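Local coordinates for protein epoxyqueuosine reductase (Streptococcus thermophilus, PDB 5D6S) that belongs to the epoxyqueuosine reductase (QueG) family and holds cobalamin together with two iron-sulfur clusters in a single chain, at residues Gly42-Gly47 against Lys184-Tyr189; Thr71-Lys76 against Gly313-Lys318; Ile119-Trp124 against Gly262-Gln267; Leu126-Val131 against Tyr189-Glu194. One frame throughout, in Å; residues are numbered along the deposited sequence.

Contact 1 (Gly42-Gly47 against Lys184-Tyr189); sequences GISKIG and KEYGSY
Lys45 NZ is the polar atom with two partners here: it donates a hydrogen bond to the carbonyl O of Ile172 and forms a long salt bridge, 3.7 Å, to Glu185 OE2. The lysine chain crosses the Glu185 side chain at about a right angle, and its bend at the last torsion (chi4 -86°) turns NZ aside, leaving CE as the atom nearest the carboxylate, 3.2 Å from Glu185 OE2. Lys45 opens strand 45-50, an outermost strand of the four-stranded antiparallel sheet, just after Gly42 has ended helix 30-40 as the C-prime residue of a Schellman motif. The other side of the contact is the loop that leads into strand 190-197 of the same sheet. There the Tyr186 ring lies against Ser44: Ser44 CB sits over one face in a CH-pi contact, 4.2 Å from the ring centroid and displaced toward the rim. Lys45 CD comes up to the ring edge instead, 4.3 Å from Tyr186 CD2.

Contact 2 (Thr71-Lys76 against Gly313-Lys318); sequences TGFEHK and GSWRGK
Phe73 meets two neighbours from 313-318 at once. Trp315 points the edge of its six-membered ring at one face of the Phe73 ring in a T-shaped (edge-to-face) pair, centroids 5.4 Å apart and planes at 89°; the closest atoms are Phe73 CE1 and Trp315 CH2, at 4.1 Å. Arg316 brings its NH2 to 3.9 Å from Phe73 CZ, the guanidinium plane nearly upright to the phenyl ring (85°) and Phe73 CE1 over one guanidinium face. Both partners are fixed by Gln243 at the end of helix 238-243: its carbonyl O takes a bond from Arg316 NH2, its side-chain OE1 one from Trp315 NE1. Arg316 CG also lies over the centre of the six-membered ring of Trp315. A type I turn from Ser314 to Gly317 carries the two residues. Behind Phe73, Thr71 CB covers the opposite face of the ring, and Thr71 OG1 accepts from Phe73 N (2.9 Å) in an ST turn. Glu74 ties this loop down further, its OE2 receiving both Thr71 N and Thr71 OG1, the latter from above the carboxylate plane. Thr71, Phe73 and Glu74 all touch cobalamin, which makes this loop part of the wall of the cobalamin pocket.

Contact 3 (Ile119-Trp124 against Gly262-Gln267); sequences ITPNSW and GCDICQ. With SF4 (iron/sulfur cluster), chain G.
The backbones come closest at Thr120 and Gly262, whose CA atoms are 5.3 Å apart, where a loop containing the short 3-10 turn 121-122 meets the approach to helix 265-268. Segment 262-267 belongs to the 4Fe-4S double-cluster binding domain and supplies two of the cysteine ligands of one cluster: Cys263 SG and Cys266 SG each hold an iron, while Asp264, between them in sequence, turns the other way, toward Thr120. Thr120 OG1 donates to Asp264 OD1 at 2.7 Å, and the oxygen receives it on its syn lone pair; the two side chains cross at about a right angle. The threonine hydroxyl stands anti to its own nitrogen (chi1 175°), which leaves CG2 to rest on Gly262 CA at 4.0 Å. The same OG1 accepts from Asn122 N (3.1 Å), closing an ST turn, so it is gripped from both segments. The other carboxylate oxygen, Asp264 OD2, faces Pro121 CD. Cobalamin borders the contact: its N40 makes a weak hydrogen bond with Asp264 OD1, and Cys263 N bonds to its O39, so cluster and cobalamin are held by neighbouring residues. Within the 119-124 loop, Pro121 CA sits over the centre of the Trp124 ring. Trp124 NE1 reaches back to Ile119 O at 2.7 Å, the oxygen lying 27° out of the indole plane.

Contact 4 (Leu126-Val131 against Tyr189-Glu194); sequences LDYHYV and YMYLGE
The first turn of helix 128-144 lies against strand 190-197, with the CA atoms of Tyr128 and Tyr191 6.9 Å apart. These two tyrosines carry the contact. Tyr128 CB sits directly above the centre of the Tyr191 ring, 3.4 Å from its centroid, a CH-pi contact only 5° off the ring normal. The two rings are nearly parallel, with planes at 16°, but strongly offset, with little of one ring over the other: CG (3.7 Å) and CD2 of Tyr128 still reach Tyr191 CD1, while the hydroxyl end runs clear of that ring. That course is set by Tyr128's first torsion (chi1 73°), which puts CG between the backbone nitrogen and the carbonyl carbon. His129 ND1 lies over the centre of one face of the Tyr128 ring. Asp127, the N-cap of the helix, fixes the imidazole: its OD1 takes His129 ND1 at 2.7 Å in the ring plane, and also caps His129 N at 3.1 Å, approached from above the carboxylate plane. His129 NE2 is bonded to Asp157. Tyr191 also stacks with Tyr101. Strand carbonyls of Met190 and Leu192 bond to cobalamin, which Tyr128 approaches too, so helix start and sheet strand together line the cobalamin pocket.

In the fold
From the N terminus, contact 1 closes the first loop, from 42-47 to 184-189, tying strand 45-50 to the loop before strand 190-197. Contact 2 starts inside that loop but ends at 313-318, so the two cross; it joins the loop between helices 55-67 and 78-82 to the one before helix 318-331. Contact 3, 119-124 to 262-267, lies within contact 2, crosses contact 1 and joins the QueG family region to the cluster-binding region. Contact 4, within contacts 2 and 3, sets the start of helix 128-144 on strand 190-197, crosses contact 1 and shares Tyr189 with it. Ser188 OG to Gln267 NE2 links contacts 1 and 3; Gly313 N to Ser123 OG links 2 and 3.

Contact 1 (Gly42-Gly47 against Lys184-Tyr189)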
loop_
_atom_site.group_PDB
_atom_site.type_symbol
_atom_site.label_atom_id
_atom_site.label_comp_id
_atom_site.label_asym_id
_atom_site.label_seq_id
_atom_site.Cartn_x
_atom_site.Cartn_y
_atom_site.Cartn_z
ATOM N N GLY A 42 20.975 -9.801 -1.302
ATOM C CA GLY A 42 20.150 -8.744 -1.894
ATOM C C GLY A 42 19.461 -7.831 -0.908
ATOM O O GLY A 42 18.573 -7.069 -1.295
ATOM N N ILE A 43 19.862 -7.889 0.356
ATOM C CA ILE A 43 19.284 -6.998 1.349
ATOM C C ILE A 43 20.001 -5.668 1.295
ATOM O O ILE A 43 21.209 -5.614 1.478
ATOM C CB ILE A 43 19.377 -7.585 2.763
ATOM C CG1 ILE A 43 18.569 -8.872 2.837
ATOM C CG2 ILE A 43 18.869 -6.590 3.805
ATOM C CD1 ILE A 43 18.771 -9.635 4.125
ATOM N N SER A 44 19.253 -4.595 1.076
ATOM C CA SER A 44 19.830 -3.277 0.844
ATOM C C SER A 44 20.325 -2.573 2.110
ATOM O O SER A 44 21.058 -1.576 2.037
ATOM C CB SER A 44 18.813 -2.371 0.128
ATOM O OG SER A 44 18.532 -2.868 -1.165
ATOM N N LYS A 45 19.884 -3.045 3.259
ATOM C CA LYS A 45 20.287 -2.452 4.541
ATOM C C LYS A 45 19.901 -3.404 5.640
ATOM O O LYS A 45 18.946 -4.160 5.494
ATOM C CB LYS A 45 19.609 -1.110 4.798
ATOM C CG LYS A 45 20.539 0.071 4.880
ATOM C CD LYS A 45 19.741 1.369 4.950
ATOM C CE LYS A 45 20.598 2.548 5.367
ATOM N NZ LYS A 45 20.668 2.636 6.842
ATOM N N ILE A 46 20.636 -3.348 6.742
ATOM C CA ILE A 46 20.386 -4.227 7.874
ATOM C C ILE A 46 20.752 -3.515 9.149
ATOM O O ILE A 46 21.591 -2.615 9.169
ATOM C CB ILE A 46 21.130 -5.556 7.723
ATOM C CG1 ILE A 46 20.726 -6.534 8.816
ATOM C CG2 ILE A 46 22.640 -5.336 7.685
ATOM C CD1 ILE A 46 20.973 -7.975 8.420
ATOM N N GLY A 47 20.077 -3.896 10.210
ATOM C CA GLY A 47 20.152 -3.179 11.470
ATOM C C GLY A 47 19.946 -4.183 12.587
ATOM O O GLY A 47 19.499 -5.299 12.337
ATOM N N LYS A 184 18.774 7.661 4.209
ATOM C CA LYS A 184 19.574 8.558 3.340
ATOM C C LYS A 184 19.872 7.907 2.003
ATOM O O LYS A 184 19.746 8.515 0.947
ATOM C CB LYS A 184 20.917 8.901 4.001
ATOM C CG LYS A 184 20.999 10.319 4.539
ATOM C CD LYS A 184 22.427 10.704 4.906
ATOM C CE LYS A 184 22.541 12.204 5.183
ATOM N NZ LYS A 184 23.963 12.635 5.313
ATOM N N GLU A 185 20.244 6.644 2.085
ATOM C CA GLU A 185 20.766 5.881 0.959
ATOM C C GLU A 185 19.694 5.593 -0.108
ATOM O O GLU A 185 19.943 5.776 -1.303
ATOM C CB GLU A 185 21.358 4.545 1.471
ATOM C CG GLU A 185 22.551 4.650 2.421
ATOM C CD GLU A 185 22.186 5.003 3.865
ATOM O OE1 GLU A 185 21.165 5.688 4.119
ATOM O OE2 GLU A 185 22.948 4.616 4.768
ATOM N N TYR A 186 18.512 5.144 0.338
ATOM C CA TYR A 186 17.455 4.637 -0.555
ATOM C C TYR A 186 16.100 5.307 -0.405
ATOM O O TYR A 186 15.132 4.885 -1.032
ATOM C CB TYR A 186 17.263 3.152 -0.322
ATOM C CG TYR A 186 18.529 2.363 -0.406
ATOM C CD1 TYR A 186 19.066 2.005 -1.643
ATOM C CD2 TYR A 186 19.205 1.967 0.743
ATOM C CE1 TYR A 186 20.242 1.275 -1.727
ATOM C CE2 TYR A 186 20.380 1.246 0.665
ATOM C CZ TYR A 186 20.887 0.907 -0.568
ATOM O OH TYR A 186 22.026 0.164 -0.644
ATOM N N GLY A 187 16.038 6.357 0.398
ATOM C CA GLY A 187 14.792 7.090 0.607
ATOM C C GLY A 187 13.835 6.307 1.479
ATOM O O GLY A 187 14.271 5.481 2.276
ATOM N N SER A 188 12.529 6.575 1.329
ATOM C CA SER A 188 11.474 5.742 1.942
ATOM C C SER A 188 11.113 4.551 1.071
ATOM O O SER A 188 10.450 3.624 1.542
ATOM C CB SER A 188 10.221 6.545 2.263
ATOM O OG SER A 188 9.952 7.501 1.258
ATOM N N TYR A 189 11.606 4.531 -0.167
ATOM C CA TYR A 189 11.306 3.427 -1.098
ATOM C C TYR A 189 12.023 2.140 -0.735
ATOM O O TYR A 189 12.772 1.569 -1.534
ATOM C CB TYR A 189 11.501 3.848 -2.577
ATOM C CG TYR A 189 10.645 5.070 -2.945
ATOM C CD1 TYR A 189 9.244 5.048 -2.806
ATOM C CD2 TYR A 189 11.231 6.249 -3.379
ATOM C CE1 TYR A 189 8.468 6.154 -3.119
ATOM C CE2 TYR A 189 10.460 7.352 -3.696
ATOM C CZ TYR A 189 9.078 7.305 -3.563
ATOM O OH TYR A 189 8.332 8.424 -3.902
#

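Contact 2 (Thr71-Lys76 against Gly313-Lys318)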
loop_
_atom_site.group_PDB
_atom_site.type_symbol
_atom_site.label_atom_id
_atom_site.label_comp_id
_atom_site.label_asym_id
_atom_site.label_seq_id
_atom_site.Cartn_x
_atom_site.Cartn_y
_atom_site.Cartn_z
ATOM N N THR A 71 -7.181 1.255 10.486
ATOM C CA THR A 71 -7.773 0.682 9.250
ATOM C C THR A 71 -8.525 -0.613 9.451
ATOM O O THR A 71 -9.448 -0.910 8.694
ATOM C CB THR A 71 -6.728 0.327 8.172
ATOM O OG1 THR A 71 -5.828 -0.659 8.686
ATOM C CG2 THR A 71 -5.975 1.521 7.773
ATOM N N GLY A 72 -8.067 -1.422 10.394
ATOM C CA GLY A 72 -8.532 -2.796 10.528
ATOM C C GLY A 72 -7.533 -3.810 10.020
ATOM O O GLY A 72 -7.724 -5.001 10.198
ATOM N N PHE A 73 -6.462 -3.359 9.375
ATOM C CA PHE A 73 -5.449 -4.288 8.834
ATOM C C PHE A 73 -4.391 -4.578 9.864
ATOM O O PHE A 73 -3.535 -5.437 9.667
ATOM C CB PHE A 73 -4.755 -3.712 7.596
ATOM C CG PHE A 73 -5.677 -3.366 6.471
ATOM C CD1 PHE A 73 -6.944 -3.899 6.384
ATOM C CD2 PHE A 73 -5.250 -2.503 5.464
ATOM C CE1 PHE A 73 -7.777 -3.575 5.324
ATOM C CE2 PHE A 73 -6.071 -2.184 4.398
ATOM C CZ PHE A 73 -7.338 -2.725 4.331
ATOM N N GLU A 74 -4.429 -3.815 10.943
ATOM C CA GLU A 74 -3.396 -3.878 11.950
ATOM C C GLU A 74 -3.640 -5.098 12.807
ATOM O O GLU A 74 -4.774 -5.535 13.009
ATOM C CB GLU A 74 -3.428 -2.642 12.844
ATOM C CG GLU A 74 -3.262 -1.329 12.104
ATOM C CD GLU A 74 -4.561 -0.776 11.547
ATOM O OE1 GLU A 74 -5.630 -1.394 11.771
ATOM O OE2 GLU A 74 -4.500 0.260 10.852
ATOM N N HIS A 75 -2.555 -5.627 13.336
ATOM C CA HIS A 75 -2.630 -6.707 14.305
ATOM C C HIS A 75 -3.434 -6.232 15.511
ATOM O O HIS A 75 -3.246 -5.123 15.959
ATOM C CB HIS A 75 -1.215 -7.095 14.700
ATOM C CG HIS A 75 -1.133 -8.391 15.398
ATOM N ND1 HIS A 75 -1.181 -8.483 16.766
ATOM C CD2 HIS A 75 -1.045 -9.655 14.928
ATOM C CE1 HIS A 75 -1.120 -9.750 17.115
ATOM N NE2 HIS A 75 -1.033 -10.482 16.018
ATOM N N LYS A 76 -4.366 -7.045 15.997
ATOM C CA LYS A 76 -5.403 -6.533 16.899
ATOM C C LYS A 76 -4.961 -6.531 18.371
ATOM O O LYS A 76 -5.273 -5.613 19.131
ATOM C CB LYS A 76 -6.721 -7.293 16.701
ATOM C CG LYS A 76 -7.292 -7.089 15.300
ATOM C CD LYS A 76 -8.819 -6.994 15.231
ATOM C CE LYS A 76 -9.281 -5.893 14.274
ATOM N NZ LYS A 76 -8.685 -5.965 12.909
ATOM N N GLY A 313 -0.723 -6.003 -4.555
ATOM C CA GLY A 313 -2.048 -5.411 -4.660
ATOM C C GLY A 313 -3.161 -6.369 -5.000
ATOM O O GLY A 313 -4.324 -5.957 -5.055
ATOM N N SER A 314 -2.818 -7.634 -5.267
ATOM C CA SER A 314 -3.818 -8.631 -5.637
ATOM C C SER A 314 -4.399 -9.346 -4.442
ATOM O O SER A 314 -5.194 -10.275 -4.592
ATOM C CB SER A 314 -3.219 -9.646 -6.613
ATOM O OG SER A 314 -2.325 -10.566 -5.998
ATOM N N TRP A 315 -4.035 -8.921 -3.241
ATOM C CA TRP A 315 -4.350 -9.700 -2.020
ATOM C C TRP A 315 -5.837 -9.767 -1.625
ATOM O O TRP A 315 -6.220 -10.580 -0.771
ATOM C CB TRP A 315 -3.528 -9.190 -0.820
ATOM C CG TRP A 315 -3.953 -7.863 -0.256
ATOM C CD1 TRP A 315 -3.638 -6.638 -0.740
ATOM C CD2 TRP A 315 -4.757 -7.646 0.908
ATOM N NE1 TRP A 315 -4.209 -5.653 0.047
ATOM C CE2 TRP A 315 -4.912 -6.251 1.053
ATOM C CE3 TRP A 315 -5.377 -8.498 1.832
ATOM C CZ2 TRP A 315 -5.638 -5.689 2.082
ATOM C CZ3 TRP A 315 -6.103 -7.941 2.855
ATOM C CH2 TRP A 315 -6.237 -6.542 2.973
ATOM N N ARG A 316 -6.659 -8.902 -2.203
ATOM C CA ARG A 316 -8.105 -8.988 -1.980
ATOM C C ARG A 316 -8.892 -9.358 -3.216
ATOM O O ARG A 316 -10.107 -9.265 -3.207
ATOM C CB ARG A 316 -8.638 -7.658 -1.458
ATOM C CG ARG A 316 -7.768 -7.046 -0.396
ATOM C CD ARG A 316 -8.559 -6.013 0.374
ATOM N NE ARG A 316 -9.194 -6.575 1.552
ATOM C CZ ARG A 316 -9.856 -5.858 2.443
ATOM N NH1 ARG A 316 -10.348 -6.458 3.502
ATOM N NH2 ARG A 316 -10.044 -4.548 2.285
ATOM N N GLY A 317 -8.207 -9.695 -4.303
ATOM C CA GLY A 317 -8.877 -10.004 -5.559
ATOM C C GLY A 317 -9.171 -8.790 -6.428
ATOM O O GLY A 317 -8.815 -7.655 -6.110
ATOM N N LYS A 318 -9.840 -9.055 -7.538
ATOM C CA LYS A 318 -9.990 -8.091 -8.597
ATOM C C LYS A 318 -10.987 -6.959 -8.272
ATOM O O LYS A 318 -10.886 -5.846 -8.834
ATOM C CB LYS A 318 -10.402 -8.813 -9.879
ATOM C CG LYS A 318 -11.834 -9.334 -9.889
ATOM C CD LYS A 318 -12.143 -9.923 -11.257
ATOM C CE LYS A 318 -13.457 -10.642 -11.286
ATOM N NZ LYS A 318 -14.592 -9.748 -10.926
#

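Contact 3 (Ile119-Trp124 against Gly262-Gln267)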
loop_
_atom_site.group_PDB
_atom_site.type_symbol
_atom_site.label_atom_id
_atom_site.label_comp_id
_atom_site.label_asym_id
_atom_site.label_seq_id
_atom_site.Cartn_x
_atom_site.Cartn_y
_atom_site.Cartn_z
ATOM N N ILE A 119 -0.546 2.514 -10.510
ATOM C CA ILE A 119 -0.669 1.610 -9.392
ATOM C C ILE A 119 0.677 1.643 -8.646
ATOM O O ILE A 119 1.710 1.450 -9.243
ATOM C CB ILE A 119 -1.049 0.196 -9.869
ATOM C CG1 ILE A 119 -0.672 -0.771 -8.710
ATOM C CG2 ILE A 119 -0.402 -0.030 -11.235
ATOM C CD1 ILE A 119 0.360 -1.865 -8.894
ATOM N N THR A 120 0.643 1.940 -7.343
ATOM C CA THR A 120 1.850 2.257 -6.536
ATOM C C THR A 120 3.071 1.380 -6.806
ATOM O O THR A 120 2.941 0.168 -6.971
ATOM C CB THR A 120 1.579 2.198 -5.015
ATOM O OG1 THR A 120 2.808 2.396 -4.310
ATOM C CG2 THR A 120 1.024 0.869 -4.600
ATOM N N PRO A 121 4.267 1.991 -6.853
ATOM C CA PRO A 121 5.497 1.212 -7.073
ATOM C C PRO A 121 5.742 0.187 -5.973
ATOM O O PRO A 121 6.453 -0.790 -6.208
ATOM C CB PRO A 121 6.615 2.261 -7.075
ATOM C CG PRO A 121 5.987 3.607 -6.885
ATOM C CD PRO A 121 4.531 3.425 -6.586
ATOM N N ASN A 122 5.147 0.423 -4.787
ATOM C CA ASN A 122 5.124 -0.553 -3.683
ATOM C C ASN A 122 4.584 -1.921 -4.097
ATOM O O ASN A 122 4.775 -2.919 -3.395
ATOM C CB ASN A 122 4.279 -0.008 -2.519
ATOM C CG ASN A 122 4.513 -0.758 -1.206
ATOM O OD1 ASN A 122 5.647 -0.959 -0.780
ATOM N ND2 ASN A 122 3.441 -1.169 -0.554
ATOM N N SER A 123 3.862 -1.947 -5.219
ATOM C CA SER A 123 3.256 -3.154 -5.724
ATOM C C SER A 123 3.692 -3.467 -7.154
ATOM O O SER A 123 2.956 -4.148 -7.876
ATOM C CB SER A 123 1.737 -3.034 -5.662
ATOM O OG SER A 123 1.118 -4.276 -5.935
ATOM N N TRP A 124 4.873 -2.985 -7.572
ATOM C CA TRP A 124 5.429 -3.384 -8.887
ATOM C C TRP A 124 6.197 -4.646 -8.714
ATOM O O TRP A 124 6.851 -4.842 -7.710
ATOM C CB TRP A 124 6.328 -2.333 -9.497
ATOM C CG TRP A 124 5.648 -1.051 -9.848
ATOM C CD1 TRP A 124 4.305 -0.826 -9.934
ATOM C CD2 TRP A 124 6.288 0.184 -10.192
ATOM N NE1 TRP A 124 4.062 0.482 -10.283
ATOM C CE2 TRP A 124 5.261 1.131 -10.438
ATOM C CE3 TRP A 124 7.621 0.591 -10.290
ATOM C CZ2 TRP A 124 5.532 2.463 -10.781
ATOM C CZ3 TRP A 124 7.890 1.919 -10.622
ATOM C CH2 TRP A 124 6.847 2.834 -10.876
ATOM N N GLY A 262 -3.034 2.098 -3.825
ATOM C CA GLY A 262 -2.040 2.818 -3.043
ATOM C C GLY A 262 -2.017 4.302 -3.349
ATOM O O GLY A 262 -2.795 4.806 -4.172
ATOM N N CYS A 263 -1.137 4.993 -2.626
ATOM C CA CYS A 263 -0.866 6.392 -2.785
ATOM C C CYS A 263 0.603 6.601 -2.435
ATOM O O CYS A 263 1.085 6.079 -1.427
ATOM C CB CYS A 263 -1.791 7.201 -1.863
ATOM S SG CYS A 263 -1.543 8.984 -1.812
ATOM N N ASP A 264 1.281 7.425 -3.225
ATOM C CA ASP A 264 2.675 7.783 -2.977
ATOM C C ASP A 264 2.907 9.284 -2.790
ATOM O O ASP A 264 4.041 9.723 -2.686
ATOM C CB ASP A 264 3.534 7.266 -4.114
ATOM C CG ASP A 264 3.626 5.753 -4.108
ATOM O OD1 ASP A 264 2.567 5.095 -4.189
ATOM O OD2 ASP A 264 4.745 5.236 -4.006
ATOM N N ILE A 265 1.836 10.064 -2.693
ATOM C CA ILE A 265 1.956 11.517 -2.669
ATOM C C ILE A 265 2.890 11.995 -1.526
ATOM O O ILE A 265 3.690 12.893 -1.721
ATOM C CB ILE A 265 0.535 12.166 -2.669
ATOM C CG1 ILE A 265 -0.104 11.950 -4.057
ATOM C CG2 ILE A 265 0.561 13.666 -2.357
ATOM C CD1 ILE A 265 -1.617 12.105 -4.112
ATOM N N CYS A 266 2.779 11.389 -0.346
ATOM C CA CYS A 266 3.544 11.807 0.848
ATOM C C CYS A 266 5.001 11.375 0.787
ATOM O O CYS A 266 5.791 11.744 1.649
ATOM C CB CYS A 266 2.889 11.289 2.145
ATOM S SG CYS A 266 2.376 9.545 2.161
ATOM N N GLN A 267 5.351 10.603 -0.234
ATOM C CA GLN A 267 6.730 10.192 -0.502
ATOM C C GLN A 267 7.358 10.921 -1.702
ATOM O O GLN A 267 8.530 11.282 -1.673
ATOM C CB GLN A 267 6.784 8.683 -0.775
ATOM C CG GLN A 267 6.584 7.793 0.453
ATOM C CD GLN A 267 6.555 6.309 0.090
ATOM O OE1 GLN A 267 5.507 5.768 -0.276
ATOM N NE2 GLN A 267 7.699 5.648 0.190
HETATM FE FE1 SF4 G . -2.067 8.514 2.572
HETATM FE FE2 SF4 G . -1.592 9.697 0.330
HETATM FE FE3 SF4 G . 0.229 9.661 2.198
HETATM FE FE4 SF4 G . -1.863 11.124 2.484
HETATM S S1 SF4 G . -0.391 11.295 1.021
HETATM S S2 SF4 G . -1.024 9.811 3.873
HETATM S S3 SF4 G . -3.300 9.869 1.485
HETATM S S4 SF4 G . -0.579 8.016 1.156
#

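Contact 4 (Leu126-Val131 against Tyr189-Glu194)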
loop_
_atom_site.group_PDB
_atom_site.type_symbol
_atom_site.label_atom_id
_atom_site.label_comp_id
_atom_site.label_asym_id
_atom_site.label_seq_id
_atom_site.Cartn_x
_atom_site.Cartn_y
_atom_site.Cartn_z
ATOM N N LEU A 126 7.101 -8.727 -8.162
ATOM C CA LEU A 126 6.714 -9.746 -7.191
ATOM C C LEU A 126 6.406 -9.257 -5.783
ATOM O O LEU A 126 7.123 -8.446 -5.234
ATOM C CB LEU A 126 7.766 -10.834 -7.079
ATOM C CG LEU A 126 7.067 -12.187 -7.043
ATOM C CD1 LEU A 126 6.494 -12.430 -8.423
ATOM C CD2 LEU A 126 8.016 -13.307 -6.682
ATOM N N ASP A 127 5.312 -9.776 -5.231
ATOM C CA ASP A 127 4.785 -9.371 -3.946
ATOM C C ASP A 127 5.920 -9.347 -2.956
ATOM O O ASP A 127 6.545 -10.383 -2.703
ATOM C CB ASP A 127 3.731 -10.376 -3.495
ATOM C CG ASP A 127 3.134 -10.051 -2.133
ATOM O OD1 ASP A 127 3.465 -9.010 -1.549
ATOM O OD2 ASP A 127 2.340 -10.866 -1.620
ATOM N N TYR A 128 6.200 -8.166 -2.406
ATOM C CA TYR A 128 7.285 -8.025 -1.428
ATOM C C TYR A 128 7.211 -9.072 -0.313
ATOM O O TYR A 128 8.225 -9.603 0.105
ATOM C CB TYR A 128 7.371 -6.584 -0.865
ATOM C CG TYR A 128 6.312 -6.122 0.120
ATOM C CD1 TYR A 128 6.417 -6.415 1.474
ATOM C CD2 TYR A 128 5.228 -5.360 -0.292
ATOM C CE1 TYR A 128 5.477 -5.961 2.390
ATOM C CE2 TYR A 128 4.272 -4.929 0.615
ATOM C CZ TYR A 128 4.412 -5.233 1.964
ATOM O OH TYR A 128 3.467 -4.818 2.882
ATOM N N HIS A 129 6.013 -9.369 0.164
ATOM C CA HIS A 129 5.850 -10.391 1.206
ATOM C C HIS A 129 6.593 -11.648 0.836
ATOM O O HIS A 129 7.237 -12.238 1.674
ATOM C CB HIS A 129 4.369 -10.761 1.454
ATOM C CG HIS A 129 3.525 -9.618 1.938
ATOM N ND1 HIS A 129 3.000 -8.666 1.087
ATOM C CD2 HIS A 129 3.105 -9.280 3.178
ATOM C CE1 HIS A 129 2.298 -7.790 1.782
ATOM N NE2 HIS A 129 2.343 -8.142 3.053
ATOM N N TYR A 130 6.452 -12.109 -0.397
ATOM C CA TYR A 130 7.151 -13.320 -0.782
ATOM C C TYR A 130 8.665 -13.066 -0.887
ATOM O O TYR A 130 9.469 -13.882 -0.436
ATOM C CB TYR A 130 6.644 -13.916 -2.101
ATOM C CG TYR A 130 7.679 -14.880 -2.604
ATOM C CD1 TYR A 130 7.896 -16.101 -1.949
ATOM C CD2 TYR A 130 8.536 -14.533 -3.654
ATOM C CE1 TYR A 130 8.896 -16.966 -2.369
ATOM C CE2 TYR A 130 9.542 -15.390 -4.088
ATOM C CZ TYR A 130 9.723 -16.601 -3.442
ATOM O OH TYR A 130 10.723 -17.454 -3.858
ATOM N N VAL A 131 9.049 -11.948 -1.501
ATOM C CA VAL A 131 10.460 -11.643 -1.719
ATOM C C VAL A 131 11.223 -11.613 -0.381
ATOM O O VAL A 131 12.269 -12.247 -0.239
ATOM C CB VAL A 131 10.666 -10.314 -2.488
ATOM C CG1 VAL A 131 12.145 -10.009 -2.656
ATOM C CG2 VAL A 131 10.023 -10.371 -3.866
ATOM N N TYR A 189 11.606 4.531 -0.167
ATOM C CA TYR A 189 11.306 3.427 -1.098
ATOM C C TYR A 189 12.023 2.140 -0.735
ATOM O O TYR A 189 12.772 1.569 -1.534
ATOM C CB TYR A 189 11.501 3.848 -2.577
ATOM C CG TYR A 189 10.645 5.070 -2.945
ATOM C CD1 TYR A 189 9.244 5.048 -2.806
ATOM C CD2 TYR A 189 11.231 6.249 -3.379
ATOM C CE1 TYR A 189 8.468 6.154 -3.119
ATOM C CE2 TYR A 189 10.460 7.352 -3.696
ATOM C CZ TYR A 189 9.078 7.305 -3.563
ATOM O OH TYR A 189 8.332 8.424 -3.902
ATOM N N MET A 190 11.707 1.672 0.478
ATOM C CA MET A 190 12.156 0.371 1.011
ATOM C C MET A 190 11.016 -0.478 1.599
ATOM O O MET A 190 10.144 0.042 2.319
ATOM C CB MET A 190 13.163 0.563 2.150
ATOM C CG MET A 190 14.332 1.499 1.871
ATOM S SD MET A 190 15.255 1.824 3.384
ATOM C CE MET A 190 14.154 2.928 4.291
ATOM N N TYR A 191 11.048 -1.782 1.291
ATOM C CA TYR A 191 10.252 -2.791 2.000
ATOM C C TYR A 191 10.962 -3.148 3.296
ATOM O O TYR A 191 12.182 -3.207 3.333
ATOM C CB TYR A 191 10.133 -4.081 1.187
ATOM C CG TYR A 191 9.641 -3.925 -0.248
ATOM C CD1 TYR A 191 8.503 -3.182 -0.553
ATOM C CD2 TYR A 191 10.307 -4.557 -1.306
ATOM C CE1 TYR A 191 8.052 -3.063 -1.863
ATOM C CE2 TYR A 191 9.845 -4.454 -2.613
ATOM C CZ TYR A 191 8.720 -3.704 -2.890
ATOM O OH TYR A 191 8.266 -3.598 -4.191
ATOM N N LEU A 192 10.206 -3.387 4.356
ATOM C CA LEU A 192 10.778 -3.727 5.660
ATOM C C LEU A 192 10.422 -5.138 6.129
ATOM O O LEU A 192 9.375 -5.671 5.799
ATOM C CB LEU A 192 10.327 -2.735 6.743
ATOM C CG LEU A 192 10.714 -1.268 6.529
ATOM C CD1 LEU A 192 10.349 -0.418 7.746
ATOM C CD2 LEU A 192 12.192 -1.140 6.198
ATOM N N GLY A 193 11.331 -5.714 6.903
ATOM C CA GLY A 193 11.134 -6.994 7.564
ATOM C C GLY A 193 11.882 -7.072 8.893
ATOM O O GLY A 193 12.687 -6.200 9.215
ATOM N N GLU A 194 11.611 -8.127 9.651
ATOM C CA GLU A 194 12.264 -8.385 10.939
ATOM C C GLU A 194 12.515 -9.863 11.129
ATOM O O GLU A 194 11.686 -10.693 10.774
ATOM C CB GLU A 194 11.394 -7.990 12.123
ATOM C CG GLU A 194 10.965 -6.554 12.151
ATOM C CD GLU A 194 9.612 -6.362 11.544
ATOM O OE1 GLU A 194 9.544 -5.613 10.549
ATOM O OE2 GLU A 194 8.638 -6.976 12.050
#